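Local coordinates for glycoside hydrolase family 12 (Spirochaeta thermophila, PDB 5LU3), which probably hydrolyses cellulose as a whole enzyme, of which this chain is the C-terminal family 64 carbohydrate-binding module, a type A module that carries calcium, at residues V29-Y34 with W54-Q59; D41-N46 with I70-S75; L4-P9 with W20-F25. One frame throughout, in Å; residues are numbered along the deposited sequence.

In the fold
From the N terminus, contact 3 comes first: strand 4-5 pairs in parallel with the end of strand 16-22, and the loop after it meets 22-25, closing a short loop through strand 10-13 of the second sheet beside the calcium site. Contacts 1 and 2 follow and cross, because their segments alternate along the chain: 29-34, 41-46, 54-59, 70-75. Contact 1 closes its loop at the edge of the four-stranded antiparallel sheet, contact 2 within the mixed five-stranded one. Ile70 N to Trp20 O probably continues the mixed sheet from contact 3 to contact 2, while Arg33 NH2 to Asp24 O probably links contact 3 to contact 1 and so to the other sheet.

Contact 1 of 3, residues V29-Y34 with W54-Q59; sequences VDWGRY and WVAQHQ. With 2NV (3,6,9,12,15-pentaoxaoctadecan-17-amine), chain B; SSN (4-oxobutanoic acid), chain C; FMT (formic acid), chain F.
The indole of Trp31 is covered on both faces: His58 sets CE1 over the ring centre, an edge-to-face pair with planes at 82°, while O1 of the bound 4-oxobutanoic acid lies over the opposite face. His58 CG stands between backbone N and carbonyl carbon (chi1 74°), which turns the ring edge onto Trp31. At the indole edge comes Gln59 OE1, 3.6 Å from Trp31 CZ3. Trp54 has ether oxygen O10 of the bound polyether amine over one face, 3.3 Å from CD1, and Tyr34 CB under the other, 3.4 Å from CZ2, with Trp31 O in plane at the edge. Replacing Trp54 by alanine would probably uncover Tyr34 CB and take away the flat surface under the polyether. Gln57 N donates to Arg33 O (2.9 Å), and Gln57 NE2 reaches Tyr34 O from above its carbonyl plane; Gln57 OE1 accepts from Ser26 N, and Arg33 NH2 donates to Asp24 O. Formic acid O1, probably from the crystallisation liquor, bridges Arg33 NE (2.8 Å) and Gln57 NE2 (3.0 Å). Two neighbouring indoles, Trp31 and Trp54, with bound molecules over their faces, are consistent with the flat aromatic binding face of type A modules.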
loop_
_atom_site.group_PDB
_atom_site.type_symbol
_atom_site.label_atom_id
_atom_site.label_comp_id
_atom_site.label_asym_id
_atom_site.label_seq_id
_atom_site.Cartn_x
_atom_site.Cartn_y
_atom_site.Cartn_z
ATOM N N VAL A 29 6.065 -5.466 -15.040
ATOM C CA VAL A 29 6.195 -6.674 -14.257
ATOM C C VAL A 29 7.518 -6.655 -13.509
ATOM O O VAL A 29 8.580 -6.580 -14.111
ATOM C CB VAL A 29 6.061 -7.946 -15.119
ATOM C CG1 VAL A 29 6.311 -9.174 -14.259
ATOM C CG2 VAL A 29 4.678 -8.027 -15.718
ATOM N N ASP A 30 7.428 -6.722 -12.182
ATOM C CA ASP A 30 8.584 -6.727 -11.297
ATOM C C ASP A 30 8.148 -7.369 -9.997
ATOM O O ASP A 30 7.568 -6.719 -9.099
ATOM C CB ASP A 30 9.128 -5.301 -11.090
ATOM C CG ASP A 30 10.441 -5.282 -10.335
ATOM O OD1 ASP A 30 10.755 -6.276 -9.650
ATOM O OD2 ASP A 30 11.165 -4.258 -10.467
ATOM N N TRP A 31 8.468 -8.658 -9.877
ATOM C CA TRP A 31 8.086 -9.379 -8.663
ATOM C C TRP A 31 8.853 -8.959 -7.410
ATOM O O TRP A 31 8.507 -9.365 -6.276
ATOM C CB TRP A 31 8.157 -10.888 -8.891
ATOM C CG TRP A 31 7.187 -11.320 -9.948
ATOM C CD1 TRP A 31 7.470 -11.651 -11.255
ATOM C CD2 TRP A 31 5.784 -11.378 -9.811
ATOM N NE1 TRP A 31 6.316 -11.973 -11.922
ATOM C CE2 TRP A 31 5.260 -11.814 -11.053
ATOM C CE3 TRP A 31 4.918 -11.194 -8.735
ATOM C CZ2 TRP A 31 3.893 -11.988 -11.263
ATOM C CZ3 TRP A 31 3.541 -11.337 -8.955
ATOM C CH2 TRP A 31 3.059 -11.741 -10.202
ATOM N N GLY A 32 9.877 -8.125 -7.604
ATOM C CA GLY A 32 10.546 -7.511 -6.492
ATOM C C GLY A 32 9.954 -6.255 -5.909
ATOM O O GLY A 32 10.377 -5.826 -4.865
ATOM N N ARG A 33 8.993 -5.647 -6.601
ATOM C CA ARG A 33 8.386 -4.391 -6.143
ATOM C C ARG A 33 6.989 -4.731 -5.694
ATOM O O ARG A 33 6.159 -5.107 -6.511
ATOM C CB ARG A 33 8.422 -3.356 -7.265
ATOM C CG ARG A 33 9.840 -2.836 -7.465
ATOM C CD ARG A 33 9.872 -1.638 -8.403
ATOM N NE ARG A 33 9.112 -0.539 -7.839
ATOM C CZ ARG A 33 8.685 0.559 -8.448
ATOM N NH1 ARG A 33 8.953 0.840 -9.739
ATOM N NH2 ARG A 33 8.001 1.403 -7.695
ATOM N N TYR A 34 6.757 -4.654 -4.385
ATOM C CA TYR A 34 5.573 -5.257 -3.757
ATOM C C TYR A 34 4.986 -4.371 -2.687
ATOM O O TYR A 34 5.536 -3.323 -2.326
ATOM C CB TYR A 34 5.957 -6.660 -3.195
ATOM C CG TYR A 34 6.858 -6.557 -1.991
ATOM C CD1 TYR A 34 8.227 -6.476 -2.126
ATOM C CD2 TYR A 34 6.336 -6.509 -0.704
ATOM C CE1 TYR A 34 9.035 -6.291 -1.028
ATOM C CE2 TYR A 34 7.144 -6.350 0.386
ATOM C CZ TYR A 34 8.489 -6.238 0.220
ATOM O OH TYR A 34 9.275 -6.083 1.333
ATOM N N TRP A 54 0.284 -10.227 0.492
ATOM C CA TRP A 54 1.381 -9.810 -0.345
ATOM C C TRP A 54 0.887 -9.683 -1.785
ATOM O O TRP A 54 0.241 -10.603 -2.322
ATOM C CB TRP A 54 2.488 -10.851 -0.270
ATOM C CG TRP A 54 3.792 -10.473 -0.912
ATOM C CD1 TRP A 54 4.930 -10.143 -0.256
ATOM C CD2 TRP A 54 4.146 -10.516 -2.315
ATOM N NE1 TRP A 54 5.953 -9.919 -1.141
ATOM C CE2 TRP A 54 5.503 -10.147 -2.414
ATOM C CE3 TRP A 54 3.456 -10.826 -3.488
ATOM C CZ2 TRP A 54 6.181 -10.074 -3.632
ATOM C CZ3 TRP A 54 4.149 -10.744 -4.712
ATOM C CH2 TRP A 54 5.497 -10.373 -4.769
ATOM N N VAL A 55 1.195 -8.551 -2.405
ATOM C CA VAL A 55 0.867 -8.330 -3.808
ATOM C C VAL A 55 1.972 -7.521 -4.474
ATOM O O VAL A 55 2.561 -6.644 -3.863
ATOM C CB VAL A 55 -0.507 -7.587 -3.919
ATOM C CG1 VAL A 55 -0.492 -6.214 -3.273
ATOM C CG2 VAL A 55 -0.995 -7.459 -5.341
ATOM N N ALA A 56 2.282 -7.837 -5.724
ATOM C CA ALA A 56 3.238 -7.040 -6.451
ATOM C C ALA A 56 2.561 -5.751 -6.859
ATOM O O ALA A 56 1.365 -5.731 -7.189
ATOM C CB ALA A 56 3.771 -7.788 -7.652
ATOM N N GLN A 57 3.313 -4.660 -6.864
ATOM C CA GLN A 57 2.751 -3.383 -7.284
ATOM C C GLN A 57 2.104 -3.430 -8.659
ATOM O O GLN A 57 1.036 -2.841 -8.860
ATOM C CB GLN A 57 3.828 -2.318 -7.239
ATOM C CG GLN A 57 4.296 -1.974 -5.820
ATOM C CD GLN A 57 5.598 -1.217 -5.800
ATOM O OE1 GLN A 57 5.931 -0.501 -6.756
ATOM N NE2 GLN A 57 6.350 -1.371 -4.730
ATOM N N HIS A 58 2.726 -4.163 -9.596
ATOM C CA HIS A 58 2.211 -4.247 -10.956
ATOM C C HIS A 58 0.914 -5.014 -11.042
ATOM O O HIS A 58 0.245 -4.962 -12.079
ATOM C CB HIS A 58 3.261 -4.860 -11.907
ATOM C CG HIS A 58 3.445 -6.318 -11.749
ATOM N ND1 HIS A 58 4.481 -6.886 -11.042
ATOM C CD2 HIS A 58 2.699 -7.346 -12.204
ATOM C CE1 HIS A 58 4.361 -8.202 -11.066
ATOM N NE2 HIS A 58 3.260 -8.503 -11.728
ATOM N N GLN A 59 0.531 -5.722 -9.992
ATOM C CA GLN A 59 -0.778 -6.408 -9.943
ATOM C C GLN A 59 -1.937 -5.491 -9.525
ATOM O O GLN A 59 -3.086 -5.855 -9.696
ATOM C CB GLN A 59 -0.725 -7.581 -8.974
ATOM C CG GLN A 59 0.247 -8.668 -9.389
ATOM C CD GLN A 59 0.214 -9.841 -8.422
ATOM O OE1 GLN A 59 0.743 -9.741 -7.304
ATOM N NE2 GLN A 59 -0.422 -10.919 -8.811
HETATM N N1 2NV B . 13.477 -15.386 -4.407
HETATM C C2 2NV B . 12.762 -15.528 -3.152
HETATM C C3 2NV B . 11.789 -14.353 -3.091
HETATM O O4 2NV B . 11.429 -14.010 -1.789
HETATM C C5 2NV B . 10.270 -13.191 -1.662
HETATM C C6 2NV B . 9.013 -13.941 -2.136
HETATM O O7 2NV B . 7.947 -13.046 -2.180
HETATM C C8 2NV B . 6.748 -13.587 -2.665
HETATM C C9 2NV B . 6.101 -14.304 -1.518
HETATM O O10 2NV B . 5.580 -13.406 -0.617
HETATM C C11 2NV B . 4.463 -13.951 0.081
HETATM C C12 2NV B . 5.042 -14.905 1.097
HETATM O O13 2NV B . 4.155 -15.733 1.765
HETATM C C14 2NV B . 4.774 -16.760 2.536
HETATM C C15 2NV B . 5.270 -17.831 1.569
HETATM O O16 2NV B . 5.875 -18.950 2.181
HETATM C C17 2NV B . 6.337 -19.933 1.280
HETATM C C18 2NV B . 5.222 -20.939 0.960
HETATM C C2A 2NV B . 12.050 -16.889 -3.220
HETATM C C1 SSN C . 7.183 -14.431 -6.407
HETATM O O1 SSN C . 6.354 -14.217 -7.295
HETATM C C2 SSN C . 8.404 -13.531 -6.245
HETATM O O2 SSN C . 6.978 -15.427 -5.682
HETATM C C3 SSN C . 9.669 -14.285 -5.900
HETATM C C4 SSN C . 10.472 -14.790 -7.079
HETATM O O4 SSN C . 11.324 -15.593 -6.858
HETATM C C FMT F . 9.949 0.831 -4.864
HETATM O O1 FMT F . 9.021 -0.075 -5.085
HETATM O O2 FMT F . 10.327 1.314 -3.670
HETATM O O HOH W 1 5.510 -4.777 -9.329
#

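Contact 2 of 3, residues D41-N46 with I70-S75; sequences DLLEIN and IHYKGS
Lys73 crosses Asp41 at a slant: its CB faces Leu42 CB at 4.1 Å, and CG and CD then pass Asp41 CB. The chain, extended to CE, bends at the last torsion (chi4 -64°), which turns NZ onto Asp41 OD2 in a 2.8 Å salt bridge. The ammonium arrives from above the carboxylate plane, whereas Ser75 OG donates to the syn lone pair of the same OD2 at 2.6 Å. Two donors thus grip one oxygen, and OD1 takes a water that also binds Ser75 N, so both carboxylate oxygens are held, OD1 through a water, and the charge is probably stabilised. Asp41 N and Leu42 N both donate to Lys73 O, making a classic beta bulge where the chain turns a corner.

Beyond the bulge the pairing is regular and antiparallel, with Glu44 and His71 joined by two backbone bonds. On the same face as Lys73, Leu42 CD2 sits over the His71 ring, 3.6 Å from its centroid, while NE2 of that ring is hydrogen-bonded to Glu17 OE2. On the other face Leu43 CD1 meets Ile70 CG2 at 3.8 Å, and Ile45 CG1 lies side by side with Ile70 CG1.

Strand 68-74 is the middle strand of the mixed sheet, between 16-22 and 42-45, and 42-45 is followed by the outermost strand 48-49. The face carrying Leu43, Ile70 and Tyr72 packs on strands 33-40 and 80-85 of the other sheet, through Val35, Val81 and Met83.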
loop_
_atom_site.group_PDB
_atom_site.type_symbol
_atom_site.label_atom_id
_atom_site.label_comp_id
_atom_site.label_asym_id
_atom_site.label_seq_id
_atom_site.Cartn_x
_atom_site.Cartn_y
_atom_site.Cartn_z
ATOM N N ASP A 41 -6.544 -4.126 9.986
ATOM C CA ASP A 41 -7.989 -4.248 9.828
ATOM C C ASP A 41 -8.424 -4.064 8.385
ATOM O O ASP A 41 -9.382 -4.662 7.966
ATOM C CB ASP A 41 -8.721 -3.226 10.690
ATOM C CG ASP A 41 -8.313 -3.267 12.148
ATOM O OD1 ASP A 41 -8.104 -4.380 12.686
ATOM O OD2 ASP A 41 -8.195 -2.171 12.746
ATOM N N LEU A 42 -7.695 -3.234 7.660
ATOM C CA LEU A 42 -8.020 -2.894 6.274
ATOM C C LEU A 42 -6.783 -2.373 5.566
ATOM O O LEU A 42 -6.072 -1.522 6.108
ATOM C CB LEU A 42 -9.116 -1.797 6.234
ATOM C CG LEU A 42 -9.531 -1.296 4.846
ATOM C CD1 LEU A 42 -10.102 -2.445 4.062
ATOM C CD2 LEU A 42 -10.514 -0.155 4.988
ATOM N N LEU A 43 -6.541 -2.901 4.358
ATOM C CA LEU A 43 -5.655 -2.245 3.402
ATOM C C LEU A 43 -6.297 -2.349 2.037
ATOM O O LEU A 43 -6.359 -3.421 1.461
ATOM C CB LEU A 43 -4.263 -2.839 3.388
ATOM C CG LEU A 43 -3.303 -1.921 2.609
ATOM C CD1 LEU A 43 -2.926 -0.684 3.378
ATOM C CD2 LEU A 43 -2.127 -2.687 2.075
ATOM N N GLU A 44 -6.835 -1.233 1.575
ATOM C CA GLU A 44 -7.554 -1.180 0.316
ATOM C C GLU A 44 -6.805 -0.228 -0.616
ATOM O O GLU A 44 -6.402 0.858 -0.171
ATOM C CB GLU A 44 -8.978 -0.642 0.554
ATOM C CG GLU A 44 -9.984 -0.928 -0.498
ATOM C CD GLU A 44 -11.382 -0.734 0.056
ATOM O OE1 GLU A 44 -11.821 -1.513 0.927
ATOM O OE2 GLU A 44 -11.996 0.236 -0.369
ATOM N N ILE A 45 -6.615 -0.616 -1.876
ATOM C CA ILE A 45 -5.929 0.250 -2.858
ATOM C C ILE A 45 -6.794 0.303 -4.091
ATOM O O ILE A 45 -7.072 -0.733 -4.705
ATOM C CB ILE A 45 -4.524 -0.221 -3.199
ATOM C CG1 ILE A 45 -3.697 -0.479 -1.925
ATOM C CG2 ILE A 45 -3.851 0.808 -4.104
ATOM C CD1 ILE A 45 -2.328 -1.037 -2.203
ATOM N N ASN A 46 -7.294 1.507 -4.412
ATOM C CA ASN A 46 -8.201 1.671 -5.546
ATOM C C ASN A 46 -9.381 0.715 -5.529
ATOM O O ASN A 46 -9.771 0.166 -6.542
ATOM C CB ASN A 46 -7.464 1.643 -6.858
ATOM C CG ASN A 46 -6.447 2.750 -6.966
ATOM O OD1 ASN A 46 -6.569 3.804 -6.312
ATOM N ND2 ASN A 46 -5.419 2.523 -7.795
ATOM N N ILE A 70 -4.741 4.701 -1.262
ATOM C CA ILE A 70 -4.567 3.663 -0.241
ATOM C C ILE A 70 -5.293 4.055 1.029
ATOM O O ILE A 70 -5.098 5.159 1.539
ATOM C CB ILE A 70 -3.069 3.506 0.062
ATOM C CG1 ILE A 70 -2.269 3.211 -1.211
ATOM C CG2 ILE A 70 -2.853 2.430 1.116
ATOM C CD1 ILE A 70 -0.967 3.931 -1.277
ATOM N N HIS A 71 -6.101 3.122 1.528
ATOM C CA HIS A 71 -6.774 3.270 2.808
ATOM C C HIS A 71 -6.264 2.190 3.741
ATOM O O HIS A 71 -6.381 1.009 3.454
ATOM C CB HIS A 71 -8.267 3.115 2.572
ATOM C CG HIS A 71 -9.116 3.274 3.785
ATOM N ND1 HIS A 71 -10.460 3.018 3.739
ATOM C CD2 HIS A 71 -8.843 3.594 5.079
ATOM C CE1 HIS A 71 -10.998 3.211 4.930
ATOM N NE2 HIS A 71 -10.036 3.552 5.764
ATOM N N TYR A 72 -5.642 2.636 4.834
ATOM C CA TYR A 72 -5.043 1.777 5.864
ATOM C C TYR A 72 -5.835 1.902 7.151
ATOM O O TYR A 72 -6.182 3.017 7.568
ATOM C CB TYR A 72 -3.632 2.273 6.126
ATOM C CG TYR A 72 -2.837 1.707 7.289
ATOM C CD1 TYR A 72 -3.102 2.080 8.613
ATOM C CD2 TYR A 72 -1.768 0.840 7.066
ATOM C CE1 TYR A 72 -2.310 1.625 9.654
ATOM C CE2 TYR A 72 -0.976 0.363 8.121
ATOM C CZ TYR A 72 -1.255 0.765 9.412
ATOM O OH TYR A 72 -0.442 0.332 10.418
ATOM N N LYS A 73 -6.065 0.775 7.821
ATOM C CA LYS A 73 -6.566 0.817 9.197
ATOM C C LYS A 73 -5.908 -0.335 9.966
ATOM O O LYS A 73 -5.913 -1.495 9.507
ATOM C CB LYS A 73 -8.094 0.718 9.262
ATOM C CG LYS A 73 -8.630 0.860 10.682
ATOM C CD LYS A 73 -10.134 0.655 10.757
ATOM C CE LYS A 73 -10.659 0.872 12.165
ATOM N NZ LYS A 73 -10.120 -0.125 13.131
ATOM N N GLY A 74 -5.350 0.013 11.126
ATOM C CA GLY A 74 -4.817 -0.966 12.058
ATOM C C GLY A 74 -5.160 -0.567 13.464
ATOM O O GLY A 74 -5.372 0.610 13.760
ATOM N N SER A 75 -5.239 -1.573 14.330
ATOM C CA SER A 75 -5.602 -1.366 15.720
ATOM C C SER A 75 -4.503 -1.715 16.732
ATOM O O SER A 75 -4.751 -1.651 17.937
ATOM C CB SER A 75 -6.864 -2.167 16.018
ATOM O OG SER A 75 -7.960 -1.651 15.310
HETATM O O HOH W 2 -5.497 -4.367 13.644
HETATM O O HOH W 3 -11.832 1.844 1.847
#

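Contact 3 of 3, residues L4-P9 with W20-F25; sequences LEMDLP and WKTDDF
Met6 and Thr22 meet because of how each leaves its backbone. Met6 CG stands between backbone N and carbonyl carbon (chi1 60°) and the chain bends again at chi2, which carries SD to 3.8 Å from Thr22 CB and CE onto CG2. Thr22 directs OG1 opposite its own N (chi1 -174°), where the hydroxyl donates to Met6 O at 3.0 Å and accepts from Asp24 N, an ST turn. That turn presents Asp24, whose OD2 takes Leu8 N on its anti lone pair at 2.9 Å. Its other oxygen, OD1, binds the calcium ion together with Asp23 OD1; Asp7, also part of the calcium site, brings OD1 to 3.7 Å from Asp24 OD2, a closeness of like charges that the cation probably offsets. One water joins Glu5 OE2, Met6 O and Asp23 N, and Glu5 OE2 is further hydrogen-bonded to Tyr67 OH. Leu8 CD2 touches Phe25 CD1 at 3.9 Å.

Upstream the pairing is parallel: Lys21 N donates to Leu4 O, and Met6 N to Lys21 O. Strand 4-5 is the outermost strand of the mixed sheet, lying against 16-22, which in turn pairs with 68-74. Met6, Trp20 and Phe25 reach inward to strand 80-85 of the other sheet, where Met83 meets Met6 and Phe25, and Val81 meets Trp20.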
loop_
_atom_site.group_PDB
_atom_site.type_symbol
_atom_site.label_atom_id
_atom_site.label_comp_id
_atom_site.label_asym_id
_atom_site.label_seq_id
_atom_site.Cartn_x
_atom_site.Cartn_y
_atom_site.Cartn_z
ATOM N N LEU A 4 -3.128 11.806 1.506
ATOM C CA LEU A 4 -1.857 12.499 1.614
ATOM C C LEU A 4 -0.848 11.839 0.705
ATOM O O LEU A 4 -0.654 10.621 0.741
ATOM C CB LEU A 4 -1.371 12.496 3.061
ATOM C CG LEU A 4 -2.383 13.142 4.017
ATOM C CD1 LEU A 4 -1.777 13.164 5.415
ATOM C CD2 LEU A 4 -2.798 14.546 3.568
ATOM N N GLU A 5 -0.202 12.637 -0.126
ATOM C CA GLU A 5 0.735 12.075 -1.085
ATOM C C GLU A 5 2.021 11.631 -0.412
ATOM O O GLU A 5 2.534 12.281 0.489
ATOM C CB GLU A 5 1.004 13.051 -2.243
ATOM C CG GLU A 5 1.749 12.372 -3.387
ATOM C CD GLU A 5 1.738 13.121 -4.694
ATOM O OE1 GLU A 5 1.182 14.234 -4.759
ATOM O OE2 GLU A 5 2.274 12.597 -5.699
ATOM N N MET A 6 2.507 10.478 -0.842
ATOM C CA MET A 6 3.804 9.982 -0.434
ATOM C C MET A 6 4.544 9.358 -1.603
ATOM O O MET A 6 3.985 9.183 -2.703
ATOM C CB MET A 6 3.674 9.051 0.758
ATOM C CG MET A 6 2.813 7.831 0.531
ATOM S SD MET A 6 3.525 6.538 -0.544
ATOM C CE MET A 6 2.161 5.371 -0.450
ATOM N N ASP A 7 5.823 9.063 -1.346
ATOM C CA ASP A 7 6.737 8.513 -2.319
ATOM C C ASP A 7 7.180 7.138 -1.831
ATOM O O ASP A 7 7.328 6.918 -0.625
ATOM C CB ASP A 7 7.992 9.411 -2.463
ATOM C CG ASP A 7 7.646 10.843 -2.845
ATOM O OD1 ASP A 7 6.800 11.007 -3.761
ATOM O OD2 ASP A 7 8.207 11.794 -2.237
ATOM N N LEU A 8 7.428 6.244 -2.774
ATOM C CA LEU A 8 8.001 4.940 -2.446
ATOM C C LEU A 8 9.515 5.011 -2.361
ATOM O O LEU A 8 10.137 5.856 -3.052
ATOM C CB LEU A 8 7.561 3.883 -3.458
ATOM C CG LEU A 8 6.285 3.122 -3.087
ATOM C CD1 LEU A 8 5.122 3.929 -2.665
ATOM C CD2 LEU A 8 5.896 2.186 -4.219
ATOM N N PRO A 9 10.155 4.149 -1.559
ATOM C CA PRO A 9 9.512 3.162 -0.707
ATOM C C PRO A 9 8.828 3.817 0.483
ATOM O O PRO A 9 9.227 4.896 0.907
ATOM C CB PRO A 9 10.681 2.301 -0.238
ATOM C CG PRO A 9 11.848 3.207 -0.304
ATOM C CD PRO A 9 11.610 4.099 -1.457
ATOM N N TRP A 20 -3.541 7.564 1.968
ATOM C CA TRP A 20 -2.315 7.976 1.280
ATOM C C TRP A 20 -2.535 7.837 -0.212
ATOM O O TRP A 20 -3.325 7.011 -0.639
ATOM C CB TRP A 20 -1.126 7.117 1.650
ATOM C CG TRP A 20 -0.788 7.124 3.097
ATOM C CD1 TRP A 20 -0.527 8.199 3.864
ATOM C CD2 TRP A 20 -0.748 5.993 3.964
ATOM N NE1 TRP A 20 -0.262 7.809 5.149
ATOM C CE2 TRP A 20 -0.390 6.454 5.235
ATOM C CE3 TRP A 20 -0.941 4.622 3.774
ATOM C CZ2 TRP A 20 -0.242 5.576 6.342
ATOM C CZ3 TRP A 20 -0.771 3.761 4.865
ATOM C CH2 TRP A 20 -0.427 4.255 6.114
ATOM N N LYS A 21 -1.788 8.602 -1.000
ATOM C CA LYS A 21 -1.786 8.392 -2.435
ATOM C C LYS A 21 -0.377 8.475 -2.966
ATOM O O LYS A 21 0.467 9.139 -2.381
ATOM C CB LYS A 21 -2.725 9.363 -3.163
ATOM C CG LYS A 21 -2.313 10.812 -3.111
ATOM C CD LYS A 21 -3.307 11.725 -3.796
ATOM C CE LYS A 21 -2.842 13.170 -3.681
ATOM N NZ LYS A 21 -3.809 14.104 -4.280
ATOM N N THR A 22 -0.134 7.780 -4.067
ATOM C CA THR A 22 1.151 7.816 -4.725
ATOM C C THR A 22 0.971 7.549 -6.190
ATOM O O THR A 22 0.045 6.860 -6.592
ATOM C CB THR A 22 2.134 6.790 -4.095
ATOM O OG1 THR A 22 3.429 6.922 -4.660
ATOM C CG2 THR A 22 1.657 5.356 -4.248
ATOM N N ASP A 23 1.901 8.043 -6.992
ATOM C CA ASP A 23 1.964 7.642 -8.389
ATOM C C ASP A 23 3.202 6.781 -8.672
ATOM O O ASP A 23 3.588 6.666 -9.836
ATOM C CB ASP A 23 1.850 8.831 -9.345
ATOM C CG ASP A 23 3.028 9.762 -9.292
ATOM O OD1 ASP A 23 3.877 9.603 -8.413
ATOM O OD2 ASP A 23 3.120 10.678 -10.160
ATOM N N ASP A 24 3.797 6.170 -7.628
ATOM C CA ASP A 24 5.133 5.558 -7.753
ATOM C C ASP A 24 5.100 4.038 -7.931
ATOM O O ASP A 24 6.171 3.428 -7.982
ATOM C CB ASP A 24 5.971 5.856 -6.496
ATOM C CG ASP A 24 6.456 7.228 -6.400
ATOM O OD1 ASP A 24 6.431 7.984 -7.381
ATOM O OD2 ASP A 24 6.980 7.588 -5.290
ATOM N N PHE A 25 3.916 3.412 -7.974
ATOM C CA PHE A 25 3.902 1.954 -8.128
ATOM C C PHE A 25 4.492 1.512 -9.461
ATOM O O PHE A 25 4.322 2.175 -10.480
ATOM C CB PHE A 25 2.487 1.366 -8.060
ATOM C CG PHE A 25 1.950 1.118 -6.681
ATOM C CD1 PHE A 25 2.308 1.865 -5.585
ATOM C CD2 PHE A 25 1.066 0.066 -6.488
ATOM C CE1 PHE A 25 1.781 1.594 -4.320
ATOM C CE2 PHE A 25 0.535 -0.218 -5.243
ATOM C CZ PHE A 25 0.873 0.559 -4.162
HETATM O O HOH W 4 3.572 10.158 -5.402
#